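Local coordinates for protein phenolic acid decarboxylase (Sedimentibacter hydroxybenzoicus, PDB 7AE5) that catalyses the reversible, non-oxidative decarboxylation of 4-hydroxybenzoate and 3,4-dihydroxybenzoate, using prenylated FMN and manganese, and so detoxifies phenolic compounds under anaerobic conditions, at residues 146-151 with 203-208; 162-167 with 215-220. One frame throughout, in Å; residues are numbered along the deposited sequence.

Interaction 1 of 2, residues 146-151 with 203-208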
ATOM      1  N   ALA C 146     -20.485 -33.871 -25.198  1.00 48.16           N
ATOM      2  CA  ALA C 146     -19.944 -34.782 -26.193  1.00 52.24           C
ATOM      3  C   ALA C 146     -18.428 -34.884 -26.075  1.00 52.57           C
ATOM      4  O   ALA C 146     -17.751 -33.950 -25.636  1.00 50.04           O
ATOM      5  CB  ALA C 146     -20.325 -34.326 -27.600  1.00 51.92           C
ATOM      6  N   SER C 147     -17.899 -36.040 -26.469  1.00 60.71           N
ATOM      7  CA  SER C 147     -16.462 -36.268 -26.577  1.00 61.86           C
ATOM      8  C   SER C 147     -16.110 -36.307 -28.060  1.00 64.27           C
ATOM      9  O   SER C 147     -16.489 -37.245 -28.770  1.00 64.83           O
ATOM     10  CB  SER C 147     -16.056 -37.557 -25.867  1.00 60.64           C
ATOM     11  OG  SER C 147     -16.620 -37.617 -24.567  1.00 57.32           O
ATOM     12  N   VAL C 148     -15.383 -35.292 -28.521  1.00 47.55           N
ATOM     13  CA  VAL C 148     -15.166 -35.050 -29.944  1.00 48.57           C
ATOM     14  C   VAL C 148     -13.778 -35.545 -30.326  1.00 50.89           C
ATOM     15  O   VAL C 148     -12.780 -35.166 -29.698  1.00 51.47           O
ATOM     16  CB  VAL C 148     -15.334 -33.558 -30.276  1.00 46.34           C
ATOM     17  CG1 VAL C 148     -14.683 -33.226 -31.611  1.00 47.73           C
ATOM     18  CG2 VAL C 148     -16.807 -33.175 -30.268  1.00 45.21           C
ATOM     19  N   VAL C 149     -13.713 -36.372 -31.367  1.00 57.39           N
ATOM     20  CA  VAL C 149     -12.500 -37.088 -31.751  1.00 59.83           C
ATOM     21  C   VAL C 149     -11.964 -36.510 -33.054  1.00 61.47           C
ATOM     22  O   VAL C 149     -12.692 -36.429 -34.051  1.00 61.18           O
ATOM     23  CB  VAL C 149     -12.767 -38.596 -31.896  1.00 60.16           C
ATOM     24  CG1 VAL C 149     -11.460 -39.370 -31.892  1.00 62.37           C
ATOM     25  CG2 VAL C 149     -13.688 -39.079 -30.788  1.00 58.55           C
ATOM     26  N   THR C 150     -10.692 -36.115 -33.042  1.00 67.50           N
ATOM     27  CA  THR C 150      -9.973 -35.671 -34.229  1.00 69.44           C
ATOM     28  C   THR C 150      -8.648 -36.418 -34.317  1.00 72.17           C
ATOM     29  O   THR C 150      -8.221 -37.083 -33.369  1.00 72.21           O
ATOM     30  CB  THR C 150      -9.716 -34.156 -34.217  1.00 68.64           C
ATOM     31  OG1 THR C 150      -8.509 -33.879 -33.494  1.00 70.09           O
ATOM     32  CG2 THR C 150     -10.872 -33.405 -33.581  1.00 65.13           C
ATOM     33  N   ALA C 151      -7.996 -36.299 -35.471  1.00 95.95           N
ATOM     34  CA  ALA C 151      -6.704 -36.931 -35.723  1.00 98.52           C
ATOM     35  C   ALA C 151      -6.163 -36.387 -37.040  1.00100.27           C
ATOM     36  O   ALA C 151      -6.781 -35.533 -37.683  1.00 99.37           O
ATOM     37  CB  ALA C 151      -6.814 -38.458 -35.764  1.00 98.75           C
ATOM     38  N   ILE C 203     -14.515 -35.379 -38.330  1.00 67.10           N
ATOM     39  CA  ILE C 203     -14.533 -35.534 -36.880  1.00 66.46           C
ATOM     40  C   ILE C 203     -15.597 -36.561 -36.517  1.00 63.61           C
ATOM     41  O   ILE C 203     -16.483 -36.884 -37.311  1.00 61.65           O
ATOM     42  CB  ILE C 203     -14.807 -34.209 -36.123  1.00 65.10           C
ATOM     43  CG1 ILE C 203     -16.305 -33.906 -36.082  1.00 60.67           C
ATOM     44  CG2 ILE C 203     -14.034 -33.046 -36.730  1.00 68.15           C
ATOM     45  CD1 ILE C 203     -16.657 -32.732 -35.200  1.00 59.30           C
ATOM     46  N   ALA C 204     -15.492 -37.078 -35.296  1.00 55.74           N
ATOM     47  CA  ALA C 204     -16.494 -37.958 -34.715  1.00 54.01           C
ATOM     48  C   ALA C 204     -16.951 -37.378 -33.386  1.00 52.90           C
ATOM     49  O   ALA C 204     -16.131 -36.936 -32.576  1.00 55.12           O
ATOM     50  CB  ALA C 204     -15.948 -39.374 -34.514  1.00 56.88           C
ATOM     51  N   ILE C 205     -18.263 -37.372 -33.170  1.00 54.25           N
ATOM     52  CA  ILE C 205     -18.871 -36.795 -31.975  1.00 53.10           C
ATOM     53  C   ILE C 205     -19.578 -37.922 -31.235  1.00 54.70           C
ATOM     54  O   ILE C 205     -20.602 -38.433 -31.706  1.00 54.78           O
ATOM     55  CB  ILE C 205     -19.846 -35.661 -32.319  1.00 50.19           C
ATOM     56  CG1 ILE C 205     -19.125 -34.545 -33.075  1.00 49.60           C
ATOM     57  CG2 ILE C 205     -20.494 -35.111 -31.064  1.00 49.24           C
ATOM     58  CD1 ILE C 205     -20.062 -33.579 -33.762  1.00 48.16           C
ATOM     59  N   THR C 206     -19.037 -38.314 -30.085  1.00 58.89           N
ATOM     60  CA  THR C 206     -19.588 -39.408 -29.299  1.00 61.19           C
ATOM     61  C   THR C 206     -20.360 -38.868 -28.103  1.00 61.03           C
ATOM     62  O   THR C 206     -19.899 -37.955 -27.409  1.00 58.86           O
ATOM     63  CB  THR C 206     -18.485 -40.357 -28.824  1.00 63.87           C
ATOM     64  OG1 THR C 206     -17.699 -39.715 -27.812  1.00 64.81           O
ATOM     65  CG2 THR C 206     -17.588 -40.753 -29.989  1.00 64.40           C
ATOM     66  N   ILE C 207     -21.540 -39.441 -27.867  1.00 55.74           N
ATOM     67  CA  ILE C 207     -22.446 -39.014 -26.808  1.00 54.47           C
ATOM     68  C   ILE C 207     -22.811 -40.228 -25.966  1.00 56.39           C
ATOM     69  O   ILE C 207     -23.071 -41.311 -26.503  1.00 58.56           O
ATOM     70  CB  ILE C 207     -23.713 -38.347 -27.386  1.00 53.76           C
ATOM     71  CG1 ILE C 207     -23.332 -37.186 -28.309  1.00 50.25           C
ATOM     72  CG2 ILE C 207     -24.631 -37.868 -26.271  1.00 53.13           C
ATOM     73  CD1 ILE C 207     -24.449 -36.738 -29.226  1.00 49.49           C
ATOM     74  N   GLY C 208     -22.829 -40.049 -24.646  1.00 52.12           N
ATOM     75  CA  GLY C 208     -23.147 -41.138 -23.741  1.00 53.09           C
ATOM     76  C   GLY C 208     -22.000 -42.116 -23.595  1.00 54.15           C
ATOM     77  O   GLY C 208     -21.950 -43.130 -24.297  1.00 55.68           O
TER
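Ser-147 faces Thr-206 and Val-149 faces Ala-204 as hydrogen-bonded pairs of two neighbouring antiparallel strands, whose axes come within 4.7 Å at an angle of 158° between their N-to-C directions. Val-148 and Ile-205 form the non-hydrogen-bonded pair in the middle. Each outer pair is closed by two backbone bonds: Ser-147 N to Thr-206 O (2.9 Å) with its return from Thr-206 N to Ser-147 O, and Val-149 N to Ala-204 O (2.8 Å) with its return from Ala-204 N to Val-149 O. All four are nearly straight at the hydrogen.

Ser-147 O takes a second donor, the hydroxyl of Thr-206, at 2.9 Å from OG1. The hydroxyl lies in the carbonyl plane on a lone pair, whereas Thr-206 N approaches from 38° above that plane, so the buried oxygen is gripped from two directions. With chi1 at 71°, OG1 of Thr-206 sits between its own backbone N and carbonyl carbon, which carries it across to the facing strand; it also bonds to Asn-209.

On the face bearing Val-148 and Ile-205 the contacts between the two strands are aliphatic. These two side chains lie alongside each other and point the same way, with Val-148 CG2 3.9 Å from Ile-205 CG1. Ala-146 CB meets the other branch of Ile-205, CG2, at 3.6 Å, while Val-148 CG1 reaches the CD1 end of Ile-203. On the reverse face Val-149 CB packs on Ala-204 CB at 4.2 Å.

Flanked by strands 163-165 and 259-265, the pair lies inside the antiparallel sheet of the Rift-related domain, of the FMN-binding split-barrel type seen in UbiD enzymes, with Val-148 and Thr-150 next to Tyr-167 and Met-184, residues predicted to bind prenylated FMN.

Interaction 2 of 2, residues 162-167 with 215-220. With RB (rubidium ion), chain R.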
ATOM      1  N   LEU C 162      -4.235 -38.581 -32.513  1.00 82.73           N
ATOM      2  CA  LEU C 162      -5.661 -38.603 -32.218  1.00 77.52           C
ATOM      3  C   LEU C 162      -5.932 -37.894 -30.896  1.00 77.69           C
ATOM      4  O   LEU C 162      -5.261 -38.152 -29.893  1.00 79.90           O
ATOM      5  CB  LEU C 162      -6.170 -40.041 -32.166  1.00 74.50           C
ATOM      6  CG  LEU C 162      -7.670 -40.208 -31.918  1.00 69.22           C
ATOM      7  CD1 LEU C 162      -8.315 -41.016 -33.034  1.00 67.61           C
ATOM      8  CD2 LEU C 162      -7.915 -40.855 -30.568  1.00 68.68           C
ATOM      9  N   ASN C 163      -6.916 -37.000 -30.895  1.00 66.90           N
ATOM     10  CA  ASN C 163      -7.222 -36.188 -29.728  1.00 66.74           C
ATOM     11  C   ASN C 163      -8.713 -36.242 -29.429  1.00 61.03           C
ATOM     12  O   ASN C 163      -9.542 -36.346 -30.338  1.00 57.92           O
ATOM     13  CB  ASN C 163      -6.777 -34.733 -29.931  1.00 70.44           C
ATOM     14  CG  ASN C 163      -5.268 -34.581 -29.911  1.00 76.44           C
ATOM     15  OD1 ASN C 163      -4.677 -34.028 -30.838  1.00 80.07           O
ATOM     16  ND2 ASN C 163      -4.635 -35.076 -28.851  1.00 77.17           N
ATOM     17  N   VAL C 164      -9.042 -36.181 -28.140  1.00 59.29           N
ATOM     18  CA  VAL C 164     -10.423 -36.183 -27.669  1.00 55.06           C
ATOM     19  C   VAL C 164     -10.582 -35.049 -26.662  1.00 54.00           C
ATOM     20  O   VAL C 164      -9.851 -34.988 -25.660  1.00 56.66           O
ATOM     21  CB  VAL C 164     -10.827 -37.526 -27.036  1.00 57.23           C
ATOM     22  CG1 VAL C 164     -12.305 -37.522 -26.678  1.00 54.80           C
ATOM     23  CG2 VAL C 164     -10.500 -38.688 -27.967  1.00 59.39           C
ATOM     24  N   GLY C 165     -11.534 -34.153 -26.937  1.00 62.57           N
ATOM     25  CA  GLY C 165     -11.876 -33.092 -26.017  1.00 58.91           C
ATOM     26  C   GLY C 165     -13.372 -32.849 -26.030  1.00 52.62           C
ATOM     27  O   GLY C 165     -14.087 -33.313 -26.922  1.00 50.91           O
ATOM     28  N   THR C 166     -13.837 -32.123 -25.019  1.00 53.34           N
ATOM     29  CA  THR C 166     -15.239 -31.735 -24.918  1.00 48.73           C
ATOM     30  C   THR C 166     -15.417 -30.333 -25.485  1.00 47.65           C
ATOM     31  O   THR C 166     -14.715 -29.401 -25.083  1.00 49.46           O
ATOM     32  CB  THR C 166     -15.730 -31.775 -23.471  1.00 47.72           C
ATOM     33  OG1 THR C 166     -14.820 -31.049 -22.635  1.00 49.70           O
ATOM     34  CG2 THR C 166     -15.837 -33.209 -22.981  1.00 49.15           C
ATOM     35  N   TYR C 167     -16.355 -30.194 -26.418  1.00 47.78           N
ATOM     36  CA  TYR C 167     -16.662 -28.912 -27.033  1.00 47.49           C
ATOM     37  C   TYR C 167     -18.170 -28.793 -27.166  1.00 45.36           C
ATOM     38  O   TYR C 167     -18.847 -29.770 -27.497  1.00 44.07           O
ATOM     39  CB  TYR C 167     -15.988 -28.777 -28.404  1.00 49.32           C
ATOM     40  CG  TYR C 167     -14.512 -29.103 -28.376  1.00 53.31           C
ATOM     41  CD1 TYR C 167     -13.610 -28.266 -27.732  1.00 56.30           C
ATOM     42  CD2 TYR C 167     -14.024 -30.256 -28.975  1.00 55.22           C
ATOM     43  CE1 TYR C 167     -12.262 -28.565 -27.695  1.00 61.51           C
ATOM     44  CE2 TYR C 167     -12.677 -30.562 -28.944  1.00 60.84           C
ATOM     45  CZ  TYR C 167     -11.800 -29.712 -28.302  1.00 64.15           C
ATOM     46  OH  TYR C 167     -10.458 -30.011 -28.266  1.00 70.99           O
ATOM     47  N   PHE C 215     -14.199 -37.786 -18.713  1.00 51.24           N
ATOM     48  CA  PHE C 215     -13.186 -37.173 -17.860  1.00 51.69           C
ATOM     49  C   PHE C 215     -11.943 -36.804 -18.661  1.00 53.31           C
ATOM     50  O   PHE C 215     -11.487 -35.655 -18.622  1.00 53.97           O
ATOM     51  CB  PHE C 215     -12.833 -38.121 -16.714  1.00 50.87           C
ATOM     52  CG  PHE C 215     -12.184 -37.444 -15.538  1.00 50.71           C
ATOM     53  CD1 PHE C 215     -12.886 -36.525 -14.774  1.00 49.82           C
ATOM     54  CD2 PHE C 215     -10.875 -37.735 -15.191  1.00 51.39           C
ATOM     55  CE1 PHE C 215     -12.292 -35.909 -13.685  1.00 49.50           C
ATOM     56  CE2 PHE C 215     -10.275 -37.121 -14.105  1.00 51.15           C
ATOM     57  CZ  PHE C 215     -10.985 -36.207 -13.351  1.00 50.15           C
ATOM     58  N   MET C 216     -11.380 -37.764 -19.399  1.00 47.91           N
ATOM     59  CA  MET C 216     -10.206 -37.465 -20.213  1.00 49.37           C
ATOM     60  C   MET C 216     -10.529 -36.449 -21.297  1.00 49.84           C
ATOM     61  O   MET C 216      -9.689 -35.608 -21.641  1.00 50.81           O
ATOM     62  CB  MET C 216      -9.654 -38.735 -20.848  1.00 49.75           C
ATOM     63  CG  MET C 216      -8.490 -38.454 -21.764  1.00 51.20           C
ATOM     64  SD  MET C 216      -9.019 -37.959 -23.420  1.00 51.55           S
ATOM     65  CE  MET C 216     -10.461 -39.019 -23.663  1.00 50.65           C
ATOM     66  N   ALA C 217     -11.732 -36.528 -21.868  1.00 46.52           N
ATOM     67  CA  ALA C 217     -12.122 -35.557 -22.882  1.00 45.82           C
ATOM     68  C   ALA C 217     -12.192 -34.158 -22.288  1.00 44.36           C
ATOM     69  O   ALA C 217     -11.808 -33.177 -22.936  1.00 44.68           O
ATOM     70  CB  ALA C 217     -13.460 -35.956 -23.504  1.00 46.26           C
ATOM     71  N   SER C 218     -12.652 -34.051 -21.044  1.00 46.75           N
ATOM     72  CA  SER C 218     -12.609 -32.784 -20.328  1.00 46.48           C
ATOM     73  C   SER C 218     -11.204 -32.413 -19.881  1.00 47.37           C
ATOM     74  O   SER C 218     -11.022 -31.331 -19.309  1.00 47.05           O
ATOM     75  CB  SER C 218     -13.544 -32.842 -19.120  1.00 45.26           C
ATOM     76  OG  SER C 218     -14.898 -32.884 -19.536  1.00 44.38           O
ATOM     77  N   THR C 219     -10.214 -33.278 -20.112  1.00 57.98           N
ATOM     78  CA  THR C 219      -8.834 -32.962 -19.782  1.00 58.95           C
ATOM     79  C   THR C 219      -8.081 -32.572 -21.045  1.00 59.98           C
ATOM     80  O   THR C 219      -8.017 -33.368 -22.008  1.00 60.49           O
ATOM     81  CB  THR C 219      -8.152 -34.138 -19.094  1.00 59.32           C
ATOM     82  OG1 THR C 219      -9.021 -34.666 -18.083  1.00 58.04           O
ATOM     83  CG2 THR C 219      -6.863 -33.679 -18.434  1.00 60.13           C
ATOM     84  N   PRO C 220      -7.520 -31.352 -21.084  1.00 72.87           N
ATOM     85  CA  PRO C 220      -6.866 -30.846 -22.297  1.00 73.69           C
ATOM     86  C   PRO C 220      -5.348 -30.923 -22.230  1.00 74.96           C
ATOM     87  O   PRO C 220      -4.683 -31.152 -23.246  1.00 75.96           O
ATOM     88  CB  PRO C 220      -7.336 -29.382 -22.358  1.00 72.73           C
ATOM     89  CG  PRO C 220      -8.194 -29.163 -21.081  1.00 71.41           C
ATOM     90  CD  PRO C 220      -7.826 -30.264 -20.147  1.00 71.84           C
TER
HETATM   91 RB    RB R 502      -8.412 -35.128 -23.677  1.00367.38          RB
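Val-164 O and Met-216 O each lie 2.5 Å from the same rubidium ion, which joins the strand to the C-terminal end of helix 211-217. Thr-219 O binds the rubidium ion at 2.5 Å and Met-216 SD binds it at 2.9 Å; Tyr-223 OH and Glu-227 OE1 complete six ligands. The bend at chi2 (-83°) turns SD back toward the ion that Met-216 O also binds, and chi3 (-38°) then swings Met-216 CE to 3.7 Å from Val-164 CB, the two side chains crossing at about a right angle.

A monovalent-cation site in which backbone carbonyls supply three of the six ligands is consistent with the potassium-type site beside the prenylated FMN pocket of UbiD enzymes; residues 163-167 are predicted to bind that cofactor, and Glu-227 probably also ligates manganese.

Beyond the ion, Ala-217 CB fits between Val-164 CG1 and Thr-166 CG2, 3.7 Å from each atom. Ala-217 O receives a close CA-H...O contact from Gly-165 CA and a weak, bent bond (128° at the hydrogen) from Thr-166 N. Further out, Thr-219 OG1 bonds to Phe-215 O at 2.7 Å, bracing the turn that presents Thr-219 O, while Ser-218 OG bonds to Thr-214 O.

Overall arrangement
The two interactions meet at strand 147-150, which belongs to interaction 1 and pairs with strand 163-165 of interaction 2 through Thr-150 O to Asn-163 N (2.8 Å) and Val-148 N to Gly-165 O (2.9 Å). Their other halves are consecutive too, since strand 201-207 leads into helix 211-217; the centres of the two contacts are about 9 Å apart. Every touching residue of interaction 1 is buried, and regular backbone bonding with aliphatic packing dominates there. Interaction 2 is also largely buried, but includes the partly exposed Thr-166 and Ser-218; a single weak hydrogen bond spans its segments, and cation coordination supplies the polar link beside the probable cofactor site.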